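Local coordinates for acyl-coenzyme A oxidase acox-1.2 (Caenorhabditis elegans, PDB 5K3J), which catalyses the FAD-dependent first step of peroxisomal beta-oxidation of ascaroside pheromone side chains, desaturating asc-omega-C5-CoA and passing electrons to oxygen to form hydrogen peroxide, at residues A[500-505]-A[513-518]; A[438-443]-A[522-527]; A[389-394]-A[530-535]. All blocks are in the same frame, centred on the assembly; numbering follows the deposited sequence.

Contact 1. Residues A[500-505]-A[513-518]; sequences EKFLKL and EVAWNK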
loop_
_atom_site.group_PDB
_atom_site.type_symbol
_atom_site.label_atom_id
_atom_site.label_comp_id
_atom_site.label_asym_id
_atom_site.label_seq_id
_atom_site.Cartn_x
_atom_site.Cartn_y
_atom_site.Cartn_z
ATOM N N GLU A 500 6.421 -27.017 19.742
ATOM C CA GLU A 500 5.801 -27.971 20.656
ATOM C C GLU A 500 4.290 -28.048 20.464
ATOM O O GLU A 500 3.674 -29.075 20.755
ATOM C CB GLU A 500 6.127 -27.605 22.104
ATOM C CG GLU A 500 6.002 -28.760 23.080
ATOM C CD GLU A 500 7.268 -28.978 23.883
ATOM O OE1 GLU A 500 8.146 -28.089 23.872
ATOM O OE2 GLU A 500 7.389 -30.043 24.524
ATOM N N LYS A 501 3.693 -26.959 19.988
ATOM C CA LYS A 501 2.268 -26.958 19.678
ATOM C C LYS A 501 2.028 -27.815 18.447
ATOM O O LYS A 501 1.103 -28.628 18.414
ATOM C CB LYS A 501 1.746 -25.539 19.452
ATOM C CG LYS A 501 0.311 -25.483 18.941
ATOM C CD LYS A 501 -0.228 -24.061 18.938
ATOM C CE LYS A 501 -1.569 -23.972 18.221
ATOM N NZ LYS A 501 -2.153 -22.600 18.266
ATOM N N PHE A 502 2.872 -27.635 17.436
ATOM C CA PHE A 502 2.820 -28.481 16.250
ATOM C C PHE A 502 3.102 -29.936 16.626
ATOM O O PHE A 502 2.459 -30.846 16.106
ATOM C CB PHE A 502 3.805 -27.977 15.190
ATOM C CG PHE A 502 4.190 -29.006 14.166
ATOM C CD1 PHE A 502 3.237 -29.607 13.358
ATOM C CD2 PHE A 502 5.519 -29.347 13.990
ATOM C CE1 PHE A 502 3.608 -30.548 12.412
ATOM C CE2 PHE A 502 5.891 -30.281 13.047
ATOM C CZ PHE A 502 4.935 -30.882 12.257
ATOM N N LEU A 503 4.038 -30.148 17.547
ATOM C CA LEU A 503 4.346 -31.490 18.042
ATOM C C LEU A 503 3.167 -32.121 18.782
ATOM O O LEU A 503 2.831 -33.283 18.550
ATOM C CB LEU A 503 5.572 -31.458 18.959
ATOM C CG LEU A 503 6.923 -31.218 18.279
ATOM C CD1 LEU A 503 8.066 -31.274 19.286
ATOM C CD2 LEU A 503 7.142 -32.214 17.145
ATOM N N LYS A 504 2.547 -31.350 19.673
ATOM C CA LYS A 504 1.407 -31.826 20.456
ATOM C C LYS A 504 0.254 -32.287 19.572
ATOM O O LYS A 504 -0.458 -33.236 19.904
ATOM C CB LYS A 504 0.918 -30.730 21.409
ATOM C CG LYS A 504 1.267 -30.958 22.870
ATOM C CD LYS A 504 0.648 -29.881 23.747
ATOM C CE LYS A 504 0.616 -30.302 25.208
ATOM N NZ LYS A 504 1.962 -30.685 25.719
ATOM N N LEU A 505 0.078 -31.607 18.444
ATOM C CA LEU A 505 -0.982 -31.940 17.502
ATOM C C LEU A 505 -0.697 -33.255 16.781
ATOM O O LEU A 505 -1.597 -33.855 16.202
ATOM C CB LEU A 505 -1.172 -30.805 16.491
ATOM C CG LEU A 505 -1.827 -29.531 17.035
ATOM C CD1 LEU A 505 -1.411 -28.317 16.221
ATOM C CD2 LEU A 505 -3.347 -29.669 17.049
ATOM N N GLU A 513 0.695 -32.794 7.852
ATOM C CA GLU A 513 0.209 -31.695 7.026
ATOM C C GLU A 513 -0.841 -30.854 7.748
ATOM O O GLU A 513 -0.779 -29.625 7.741
ATOM C CB GLU A 513 -0.367 -32.235 5.714
ATOM C CG GLU A 513 0.673 -32.579 4.653
ATOM C CD GLU A 513 1.486 -33.817 4.990
ATOM O OE1 GLU A 513 1.005 -34.653 5.784
ATOM O OE2 GLU A 513 2.611 -33.951 4.460
ATOM N N VAL A 514 -1.803 -31.520 8.377
ATOM C CA VAL A 514 -2.861 -30.820 9.095
ATOM C C VAL A 514 -2.337 -30.245 10.407
ATOM O O VAL A 514 -2.697 -29.131 10.793
ATOM C CB VAL A 514 -4.064 -31.750 9.371
ATOM C CG1 VAL A 514 -5.126 -31.036 10.198
ATOM C CG2 VAL A 514 -4.654 -32.245 8.062
ATOM N N ALA A 515 -1.486 -31.006 11.087
ATOM C CA ALA A 515 -0.830 -30.525 12.296
ATOM C C ALA A 515 0.000 -29.284 11.994
ATOM O O ALA A 515 0.021 -28.333 12.771
ATOM C CB ALA A 515 0.041 -31.611 12.894
ATOM N N TRP A 516 0.685 -29.306 10.856
ATOM C CA TRP A 516 1.452 -28.154 10.397
ATOM C C TRP A 516 0.534 -26.971 10.105
ATOM O O TRP A 516 0.832 -25.832 10.465
ATOM C CB TRP A 516 2.260 -28.503 9.144
ATOM C CG TRP A 516 3.050 -27.350 8.630
ATOM C CD1 TRP A 516 2.723 -26.530 7.589
ATOM C CD2 TRP A 516 4.294 -26.869 9.145
ATOM N NE1 TRP A 516 3.691 -25.571 7.419
ATOM C CE2 TRP A 516 4.666 -25.757 8.362
ATOM C CE3 TRP A 516 5.132 -27.271 10.187
ATOM C CZ2 TRP A 516 5.837 -25.046 8.589
ATOM C CZ3 TRP A 516 6.294 -26.565 10.409
ATOM C CH2 TRP A 516 6.634 -25.462 9.617
ATOM N N ASN A 517 -0.583 -27.260 9.447
ATOM C CA ASN A 517 -1.530 -26.239 9.018
ATOM C C ASN A 517 -2.154 -25.495 10.197
ATOM O O ASN A 517 -2.275 -24.270 10.174
ATOM C CB ASN A 517 -2.624 -26.878 8.160
ATOM C CG ASN A 517 -3.542 -25.856 7.514
ATOM O OD1 ASN A 517 -3.320 -24.651 7.610
ATOM N ND2 ASN A 517 -4.577 -26.342 6.839
ATOM N N LYS A 518 -2.539 -26.239 11.228
ATOM C CA LYS A 518 -3.215 -25.658 12.384
ATOM C C LYS A 518 -2.289 -24.809 13.248
ATOM O O LYS A 518 -2.750 -23.996 14.047
ATOM C CB LYS A 518 -3.848 -26.762 13.228
ATOM C CG LYS A 518 -5.103 -27.346 12.614
ATOM C CD LYS A 518 -5.765 -28.327 13.561
ATOM C CE LYS A 518 -7.198 -28.607 13.146
ATOM N NZ LYS A 518 -7.892 -29.506 14.110
#
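The six-membered ring of W516 turns its edge onto a face of F502, with CE3 over the middle of the phenyl ring. This is a T-shaped pair: the planes stand at 88° and the centroids are 5.5 Å apart. Round the rim of F502, near the ring plane, comes the backbone oxygen of A515, 3.5 Å from F502 CD1, so ring C-H groups rather than pi electrons face the carbonyl. W516 in turn meets F502 CZ at its own edge. Both aromatic side chains run with CG anti to the backbone N (chi1 179° for W516), which swings the rings to the same flank of the helix pair. The helices that carry them, 481-507 and 512-518, form a helical hairpin in the C-terminal helical part of the acyl-CoA oxidase, with axes 8.6 Å apart at closest and directed 142° from each other. A515 suits the place where they come together because its methyl is small: CB reaches F502 CE1 at 3.8 Å and L505 CB at 3.9 Å. L505, branched and apolar, lays CD1 beside the carbonyl oxygen of A515 and crosses K518 at about a right angle, touching its CB, while the extended chain of the lysine leads away from 500-505, toward a long, weak ion pair with E510. Away from F502, the indole of W516 also packs on L440, A443 and V447 of helix 435-450 and makes a cation-pi contact with R444. The backbone oxygen of K518 is hydrogen-bonded to Q336 NE2 of the second subunit, and N517 is bound to that subunit as well.

Contact 2. Residues A[438-443]-A[522-527]; sequences MLLQLA and ELTRAS. With 6QA (~{S}-[2-[3-[[(2~{R})-4-[[[(2~{R},3~{S},4~{R},5~{R})-5-(6-aminopurin-9-yl)-4-oxidanyl-3-phosphonooxy-oxolan-2-yl]methoxy-oxidanyl-phosphoryl]oxy-oxidanyl-phosphoryl]oxy-3,3-dimethyl-2-oxidanyl-butanoyl]amino]propanoylamino]ethyl] 5-[(2~{R},3~{R},5~{R},6~{S})-6-methyl-3,5-bis(oxidanyl)oxan-2-yl]oxypentanethioate), chain E.
L439, next to a methionine, M438, that faces the substrate and brings CE to 3.7 Å from N17 of 6QA, turns instead to helix 520-543. There L439 CB touches T524 CG2, and its CD2 lies 3.8 Å from S527 CB. Its backbone oxygen does more, accepting the hydroxyl of S527 (OG to O 2.6 Å) in the carbonyl plane, with a C=O...donor angle of 151°, as well as the N-H of A443 in its own helix. A serine fits here because its short arm can satisfy its hydroxyl on a helix carbonyl inside an apolar interface, although this serine is poorly ordered. L440 follows, with CD2 3.8 Å from T524 CG2. The threonine OG1 is hydrogen-bonded to the V521 oxygen one turn back in its helix, which leaves the methyl toward L440; on another side L440 touches FAD. Q441 faces the substrate again, its amide lying against C22 and C23, the paired methyls of the pantetheine arm, while OE1 is held by H382 NE2. L442, with CG anti to the backbone N (chi1 165°), sets CD2 against S527 CB. A443 closes the walk: its methyl meets L523 CB at 3.7 Å, and this small residue lets the helices approach to 8.1 Å between axes. The two cross at 82°, close to perpendicular. Such a crossing joins the C-alpha1 region to the C-terminal helices of an acyl-CoA oxidase, and here helix 435-450 has M438 and Q441 on the acyl-CoA side and L439 on the side of the ATP site, which also includes R525.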
loop_
_atom_site.group_PDB
_atom_site.type_symbol
_atom_site.label_atom_id
_atom_site.label_comp_id
_atom_site.label_asym_id
_atom_site.label_seq_id
_atom_site.Cartn_x
_atom_site.Cartn_y
_atom_site.Cartn_z
ATOM N N MET A 438 6.952 -18.239 2.345
ATOM C CA MET A 438 8.380 -18.118 2.622
ATOM C C MET A 438 8.656 -18.055 4.121
ATOM O O MET A 438 9.666 -18.577 4.594
ATOM C CB MET A 438 8.965 -16.882 1.932
ATOM C CG MET A 438 9.118 -17.012 0.426
ATOM S SD MET A 438 10.049 -18.477 -0.063
ATOM C CE MET A 438 8.761 -19.421 -0.873
ATOM N N LEU A 439 7.759 -17.408 4.860
ATOM C CA LEU A 439 7.848 -17.365 6.316
ATOM C C LEU A 439 7.664 -18.768 6.878
ATOM O O LEU A 439 8.251 -19.125 7.899
ATOM C CB LEU A 439 6.802 -16.414 6.904
ATOM C CG LEU A 439 7.114 -14.915 6.930
ATOM C CD1 LEU A 439 5.924 -14.131 7.457
ATOM C CD2 LEU A 439 8.343 -14.651 7.780
ATOM N N LEU A 440 6.843 -19.556 6.192
ATOM C CA LEU A 440 6.586 -20.936 6.579
ATOM C C LEU A 440 7.755 -21.846 6.229
ATOM O O LEU A 440 7.943 -22.890 6.850
ATOM C CB LEU A 440 5.307 -21.446 5.910
ATOM C CG LEU A 440 4.018 -21.006 6.604
ATOM C CD1 LEU A 440 2.795 -21.390 5.784
ATOM C CD2 LEU A 440 3.956 -21.618 7.995
ATOM N N GLN A 441 8.532 -21.446 5.230
ATOM C CA GLN A 441 9.710 -22.203 4.822
ATOM C C GLN A 441 10.809 -22.110 5.872
ATOM O O GLN A 441 11.482 -23.097 6.167
ATOM C CB GLN A 441 10.224 -21.704 3.471
ATOM C CG GLN A 441 9.699 -22.483 2.280
ATOM C CD GLN A 441 10.407 -23.809 2.099
ATOM O OE1 GLN A 441 11.442 -23.886 1.439
ATOM N NE2 GLN A 441 9.845 -24.865 2.674
ATOM N N LEU A 442 10.986 -20.917 6.430
ATOM C CA LEU A 442 11.964 -20.701 7.489
ATOM C C LEU A 442 11.516 -21.376 8.782
ATOM O O LEU A 442 12.336 -21.824 9.583
ATOM C CB LEU A 442 12.180 -19.203 7.717
ATOM C CG LEU A 442 12.886 -18.754 9.000
ATOM C CD1 LEU A 442 14.283 -19.343 9.096
ATOM C CD2 LEU A 442 12.945 -17.249 9.051
ATOM N N ALA A 443 10.202 -21.447 8.967
ATOM C CA ALA A 443 9.616 -22.078 10.142
ATOM C C ALA A 443 9.949 -23.566 10.189
ATOM O O ALA A 443 10.068 -24.146 11.268
ATOM C CB ALA A 443 8.116 -21.870 10.155
ATOM N N GLU A 522 1.407 -19.425 14.336
ATOM C CA GLU A 522 2.431 -19.381 15.378
ATOM C C GLU A 522 3.823 -19.534 14.783
ATOM O O GLU A 522 4.764 -18.847 15.184
ATOM C CB GLU A 522 2.193 -20.475 16.419
ATOM C CG GLU A 522 0.990 -20.225 17.307
ATOM C CD GLU A 522 1.122 -18.948 18.111
ATOM O OE1 GLU A 522 2.222 -18.691 18.644
ATOM O OE2 GLU A 522 0.128 -18.201 18.205
ATOM N N LEU A 523 3.936 -20.440 13.818
ATOM C CA LEU A 523 5.197 -20.722 13.146
ATOM C C LEU A 523 5.726 -19.518 12.377
ATOM O O LEU A 523 6.935 -19.320 12.274
ATOM C CB LEU A 523 5.025 -21.908 12.200
ATOM C CG LEU A 523 4.707 -23.247 12.862
ATOM C CD1 LEU A 523 4.177 -24.219 11.834
ATOM C CD2 LEU A 523 5.947 -23.799 13.531
ATOM N N THR A 524 4.817 -18.720 11.829
ATOM C CA THR A 524 5.219 -17.520 11.105
ATOM C C THR A 524 5.600 -16.406 12.072
ATOM O O THR A 524 6.413 -15.543 11.745
ATOM C CB THR A 524 4.111 -17.005 10.168
ATOM O OG1 THR A 524 2.924 -16.745 10.927
ATOM C CG2 THR A 524 3.805 -18.027 9.085
ATOM N N ARG A 525 5.004 -16.420 13.260
ATOM C CA ARG A 525 5.385 -15.474 14.299
ATOM C C ARG A 525 6.813 -15.769 14.727
ATOM O O ARG A 525 7.595 -14.861 15.010
ATOM C CB ARG A 525 4.443 -15.558 15.499
ATOM C CG ARG A 525 2.978 -15.353 15.160
ATOM C CD ARG A 525 2.110 -15.493 16.399
ATOM N NE ARG A 525 0.683 -15.457 16.086
ATOM C CZ ARG A 525 -0.018 -14.342 15.911
ATOM N NH1 ARG A 525 0.574 -13.158 16.011
ATOM N NH2 ARG A 525 -1.313 -14.408 15.632
ATOM N N ALA A 526 7.142 -17.057 14.761
ATOM C CA ALA A 526 8.483 -17.513 15.096
ATOM C C ALA A 526 9.497 -17.045 14.061
ATOM O O ALA A 526 10.554 -16.515 14.410
ATOM C CB ALA A 526 8.513 -19.030 15.216
ATOM N N SER A 527 9.170 -17.253 12.788
ATOM C CA SER A 527 10.043 -16.850 11.693
ATOM C C SER A 527 10.364 -15.360 11.752
ATOM O O SER A 527 11.531 -14.977 11.740
ATOM C CB SER A 527 9.406 -17.196 10.344
ATOM O OG SER A 527 9.401 -18.596 10.122
HETATM P P26 6QA E . 8.866 -27.666 -3.589
HETATM P P29 6QA E . 9.370 -30.069 -1.836
HETATM P P50 6QA E . 11.450 -29.710 4.856
HETATM O O01 6QA E . 13.322 -6.835 -7.477
HETATM C C02 6QA E . 13.849 -7.964 -8.207
HETATM C C03 6QA E . 12.679 -8.343 -9.131
HETATM O O04 6QA E . 12.859 -9.559 -9.698
HETATM C C05 6QA E . 12.570 -10.655 -8.890
HETATM C C06 6QA E . 11.457 -11.482 -9.590
HETATM C C07 6QA E . 11.679 -12.968 -9.225
HETATM C C08 6QA E . 11.040 -13.840 -10.304
HETATM C C09 6QA E . 10.026 -14.738 -9.728
HETATM S S10 6QA E . 10.254 -16.527 -10.207
HETATM C C11 6QA E . 10.277 -17.670 -8.798
HETATM C C12 6QA E . 9.741 -17.129 -7.505
HETATM N N13 6QA E . 8.805 -18.063 -7.003
HETATM C C14 6QA E . 9.027 -18.758 -5.752
HETATM C C15 6QA E . 7.959 -19.778 -5.217
HETATM C C16 6QA E . 8.676 -21.158 -5.035
HETATM N N17 6QA E . 8.335 -21.781 -3.742
HETATM C C18 6QA E . 8.471 -23.240 -3.630
HETATM C C19 6QA E . 8.130 -23.916 -2.304
HETATM O O20 6QA E . 7.561 -22.966 -1.432
HETATM C C21 6QA E . 9.391 -24.534 -1.636
HETATM C C22 6QA E . 8.792 -25.310 -0.382
HETATM C C23 6QA E . 10.388 -23.389 -1.262
HETATM C C24 6QA E . 10.160 -25.544 -2.483
HETATM O O25 6QA E . 9.639 -26.881 -2.340
HETATM O O27 6QA E . 7.570 -26.966 -4.026
HETATM O O28 6QA E . 8.529 -29.234 -3.006
HETATM O O30 6QA E . 10.113 -31.208 -2.544
HETATM O O31 6QA E . 10.396 -29.013 -1.026
HETATM C C32 6QA E . 10.349 -28.852 0.341
HETATM C C33 6QA E . 11.595 -29.626 0.945
HETATM O O34 6QA E . 12.642 -29.422 0.242
HETATM C C35 6QA E . 13.730 -28.576 1.106
HETATM N N36 6QA E . 14.109 -27.377 0.340
HETATM C C37 6QA E . 13.272 -26.564 -0.311
HETATM N N38 6QA E . 13.933 -25.576 -0.915
HETATM C C39 6QA E . 15.261 -25.751 -0.654
HETATM C C40 6QA E . 15.381 -26.896 0.134
HETATM N N41 6QA E . 16.617 -27.300 0.535
HETATM C C42 6QA E . 17.694 -26.601 0.178
HETATM N N43 6QA E . 17.619 -25.493 -0.587
HETATM C C44 6QA E . 16.441 -25.041 -1.019
HETATM N N45 6QA E . 16.359 -23.836 -1.852
HETATM C C46 6QA E . 13.195 -28.289 2.253
HETATM O O47 6QA E . 14.092 -28.723 3.373
HETATM C C48 6QA E . 11.873 -29.047 2.344
HETATM O O49 6QA E . 11.932 -30.073 3.281
HETATM O O51 6QA E . 10.229 -30.516 5.185
HETATM O O52 6QA E . 11.138 -28.210 4.976
HETATM O O53 6QA E . 12.573 -30.026 5.806
HETATM O O54 6QA E . 8.392 -30.647 -0.844
HETATM O O55 6QA E . 9.797 -27.779 -4.783
HETATM O O56 6QA E . 8.828 -23.884 -4.573
HETATM O O57 6QA E . 10.009 -18.583 -5.111
HETATM O O58 6QA E . 9.146 -14.244 -9.032
HETATM O O59 6QA E . 12.529 -7.380 -10.209
HETATM C C60 6QA E . 13.727 -7.227 -10.979
HETATM C C61 6QA E . 13.321 -6.268 -12.075
HETATM C C62 6QA E . 14.899 -6.743 -10.084
HETATM C C63 6QA E . 15.095 -7.611 -8.914
HETATM O O64 6QA E . 16.140 -6.752 -10.874
#

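Contact 3. Residues A[389-394]-A[530-535]; sequences KSVVAH and HTRLFI. With ATP (adenosine-5'-triphosphate), chain D.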
loop_
_atom_site.group_PDB
_atom_site.type_symbol
_atom_site.label_atom_id
_atom_site.label_comp_id
_atom_site.label_asym_id
_atom_site.label_seq_id
_atom_site.Cartn_x
_atom_site.Cartn_y
_atom_site.Cartn_z
ATOM N N LYS A 389 13.471 -11.954 3.187
ATOM C CA LYS A 389 12.806 -11.219 2.115
ATOM C C LYS A 389 11.363 -10.890 2.489
ATOM O O LYS A 389 10.830 -9.865 2.080
ATOM C CB LYS A 389 12.859 -12.012 0.807
ATOM C CG LYS A 389 12.060 -13.304 0.820
ATOM C CD LYS A 389 11.131 -13.394 -0.386
ATOM C CE LYS A 389 9.837 -12.618 -0.168
ATOM N NZ LYS A 389 8.960 -12.622 -1.376
ATOM N N SER A 390 10.742 -11.758 3.279
ATOM C CA SER A 390 9.352 -11.569 3.671
ATOM C C SER A 390 9.192 -10.409 4.651
ATOM O O SER A 390 8.414 -9.487 4.408
ATOM C CB SER A 390 8.791 -12.852 4.282
ATOM O OG SER A 390 8.730 -13.881 3.311
ATOM N N VAL A 391 9.935 -10.460 5.753
ATOM C CA VAL A 391 9.870 -9.416 6.775
ATOM C C VAL A 391 10.313 -8.067 6.217
ATOM O O VAL A 391 9.666 -7.045 6.457
ATOM C CB VAL A 391 10.735 -9.770 8.001
ATOM C CG1 VAL A 391 10.913 -8.558 8.907
ATOM C CG2 VAL A 391 10.112 -10.921 8.771
ATOM N N VAL A 392 11.411 -8.073 5.467
ATOM C CA VAL A 392 11.965 -6.850 4.903
ATOM C C VAL A 392 10.989 -6.186 3.936
ATOM O O VAL A 392 10.686 -5.007 4.083
ATOM C CB VAL A 392 13.303 -7.123 4.191
ATOM C CG1 VAL A 392 13.618 -6.021 3.220
ATOM C CG2 VAL A 392 14.429 -7.267 5.209
ATOM N N ALA A 393 10.484 -6.946 2.966
ATOM C CA ALA A 393 9.549 -6.404 1.979
ATOM C C ALA A 393 8.266 -5.897 2.634
ATOM O O ALA A 393 7.697 -4.886 2.210
ATOM C CB ALA A 393 9.216 -7.451 0.922
ATOM N N HIS A 394 7.818 -6.605 3.666
ATOM C CA HIS A 394 6.601 -6.241 4.382
ATOM C C HIS A 394 6.786 -4.945 5.161
ATOM O O HIS A 394 5.955 -4.041 5.083
ATOM C CB HIS A 394 6.186 -7.371 5.324
ATOM C CG HIS A 394 5.069 -7.010 6.253
ATOM N ND1 HIS A 394 3.789 -6.752 5.818
ATOM C CD2 HIS A 394 5.044 -6.869 7.601
ATOM C CE1 HIS A 394 3.021 -6.466 6.854
ATOM N NE2 HIS A 394 3.758 -6.529 7.948
ATOM N N HIS A 530 12.769 -14.417 14.457
ATOM C CA HIS A 530 14.123 -14.891 14.175
ATOM C C HIS A 530 14.893 -13.943 13.250
ATOM O O HIS A 530 16.042 -13.599 13.528
ATOM C CB HIS A 530 14.071 -16.291 13.559
ATOM C CG HIS A 530 15.415 -16.849 13.206
ATOM N ND1 HIS A 530 16.092 -17.736 14.016
ATOM C CD2 HIS A 530 16.208 -16.645 12.128
ATOM C CE1 HIS A 530 17.242 -18.056 13.451
ATOM N NE2 HIS A 530 17.339 -17.406 12.305
ATOM N N THR A 531 14.258 -13.518 12.159
ATOM C CA THR A 531 14.916 -12.650 11.179
ATOM C C THR A 531 15.089 -11.223 11.669
ATOM O O THR A 531 15.999 -10.518 11.234
ATOM C CB THR A 531 14.145 -12.580 9.850
ATOM O OG1 THR A 531 13.162 -11.538 9.916
ATOM C CG2 THR A 531 13.479 -13.892 9.546
ATOM N N ARG A 532 14.196 -10.783 12.546
ATOM C CA ARG A 532 14.317 -9.447 13.099
ATOM C C ARG A 532 15.525 -9.405 14.016
ATOM O O ARG A 532 16.223 -8.396 14.099
ATOM C CB ARG A 532 13.050 -9.037 13.847
ATOM C CG ARG A 532 11.882 -8.699 12.934
ATOM C CD ARG A 532 11.261 -7.368 13.307
ATOM N NE ARG A 532 9.858 -7.508 13.677
ATOM C CZ ARG A 532 9.091 -6.498 14.070
ATOM N NH1 ARG A 532 9.593 -5.272 14.145
ATOM N NH2 ARG A 532 7.820 -6.708 14.391
ATOM N N LEU A 533 15.768 -10.518 14.700
ATOM C CA LEU A 533 16.966 -10.669 15.511
ATOM C C LEU A 533 18.203 -10.553 14.634
ATOM O O LEU A 533 19.163 -9.871 14.991
ATOM C CB LEU A 533 16.955 -12.010 16.252
ATOM C CG LEU A 533 18.277 -12.531 16.825
ATOM C CD1 LEU A 533 18.895 -11.551 17.817
ATOM C CD2 LEU A 533 18.074 -13.888 17.481
ATOM N N PHE A 534 18.170 -11.214 13.479
ATOM C CA PHE A 534 19.313 -11.227 12.571
ATOM C C PHE A 534 19.614 -9.846 12.001
ATOM O O PHE A 534 20.774 -9.441 11.933
ATOM C CB PHE A 534 19.076 -12.212 11.426
ATOM C CG PHE A 534 20.247 -12.348 10.495
ATOM C CD1 PHE A 534 21.240 -13.282 10.740
ATOM C CD2 PHE A 534 20.356 -11.537 9.375
ATOM C CE1 PHE A 534 22.320 -13.404 9.888
ATOM C CE2 PHE A 534 21.431 -11.654 8.522
ATOM C CZ PHE A 534 22.417 -12.592 8.779
ATOM N N ILE A 535 18.569 -9.145 11.573
ATOM C CA ILE A 535 18.705 -7.795 11.028
ATOM C C ILE A 535 19.435 -6.889 12.016
ATOM O O ILE A 535 20.297 -6.096 11.634
ATOM C CB ILE A 535 17.328 -7.188 10.679
ATOM C CG1 ILE A 535 16.682 -7.969 9.533
ATOM C CG2 ILE A 535 17.461 -5.721 10.297
ATOM C CD1 ILE A 535 15.196 -7.723 9.378
HETATM P PG ATP D . 3.210 -10.280 15.550
HETATM O O1G ATP D . 3.916 -11.557 15.939
HETATM O O2G ATP D . 1.750 -10.242 15.939
HETATM O O3G ATP D . 3.980 -9.021 15.872
HETATM P PB ATP D . 2.311 -9.294 13.086
HETATM O O1B ATP D . 3.242 -8.409 12.289
HETATM O O2B ATP D . 1.269 -8.672 13.986
HETATM O O3B ATP D . 3.197 -10.335 13.938
HETATM P PA ATP D . 0.286 -11.114 12.524
HETATM O O1A ATP D . 0.585 -12.593 12.435
HETATM O O2A ATP D . -0.193 -10.520 13.828
HETATM O O3A ATP D . 1.592 -10.300 12.057
HETATM O "O5'" ATP D . -0.770 -10.731 11.375
HETATM C "C5'" ATP D . -1.102 -9.366 11.122
HETATM C "C4'" ATP D . -1.237 -9.220 9.616
HETATM O "O4'" ATP D . 0.016 -8.863 9.023
HETATM C "C3'" ATP D . -1.675 -10.546 9.018
HETATM O "O3'" ATP D . -2.868 -10.358 8.255
HETATM C "C2'" ATP D . -0.533 -10.973 8.121
HETATM O "O2'" ATP D . -1.005 -11.514 6.887
HETATM C "C1'" ATP D . 0.270 -9.700 7.893
HETATM N N9 ATP D . 1.724 -9.976 7.773
HETATM C C8 ATP D . 2.564 -10.212 8.796
HETATM N N7 ATP D . 3.830 -10.423 8.359
HETATM C C5 ATP D . 3.815 -10.319 7.019
HETATM C C6 ATP D . 4.813 -10.432 5.930
HETATM N N6 ATP D . 6.117 -10.702 6.190
HETATM N N1 ATP D . 4.374 -10.248 4.665
HETATM C C2 ATP D . 3.083 -9.978 4.391
HETATM N N3 ATP D . 2.127 -9.866 5.328
HETATM C C4 ATP D . 2.425 -10.022 6.638
#
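V391 and T531 slide past each other in opposite directions, the CG2 methyl of the valine lying 3.3 Å from the threonine OG1. The meeting is van der Waals in kind, a methyl against an oxygen; the hydroxyl finds its hydrogen bond at a residue just beyond the segments. The other branch of V391, CG1, is placed anti to the backbone N (chi1 167°) and looks across to R532 and to I535 CD1; the side chains of V391 and R532 cross at about a right angle, CG1 against CG. The same I535 CD1 lies 4.3 Å from V392 CG2, so the long isoleucine reaches both valines where helices 379-405 and 520-543 stand 9.9 Å apart, crossing at -75°. Beta-branched and aliphatic residues suit this wide, apolar seam. R532 contributes only its stem; its guanidinium group continues to salt bridges with E566 and D569, which probably compensate its buried charge. On another side of helix 379-405, H394 spreads its imidazole over the adenine of ATP, the two planes nearly parallel and ATP C5 3.6 Å above the centre of the ring. The base is also held by a weak hydrogen bond from ATP N6 to the carbonyl oxygen of S390, at 3.2 Å and 139°. With the imidazole of H394 replaced by an alanine methyl, that face of the adenine would probably lose its flat cover and the base would be freer to tilt. Y573 and R528 of this chain, with Q402 and H340 of the second subunit, hydrogen-bond ATP too, so the helix crossing borders a nucleotide pocket built by both partners of the acyl-CoA oxidase dimer.

Contact 1 is the peripheral one, about 32 Å from the chain centre and only partly buried, whereas contacts 2 and 3 lie deeper, at about 19 and 12 Å, and are wholly buried. Contacts 2 and 3 share helix 520-543, which meets helix 435-450 in one and helix 379-405 in the other; they touch through L442 with T531 and M438 with S390. Contact 1 joins contact 2 through W516, wedged against L440 and L523. Chemistry follows place: an aromatic pair in a local hairpin, then a serine-to-carbonyl bond between helices far apart in the sequence, beside the substrate, then a looser aliphatic seam, with polar groups turned to ATP and to acidic residues outside it.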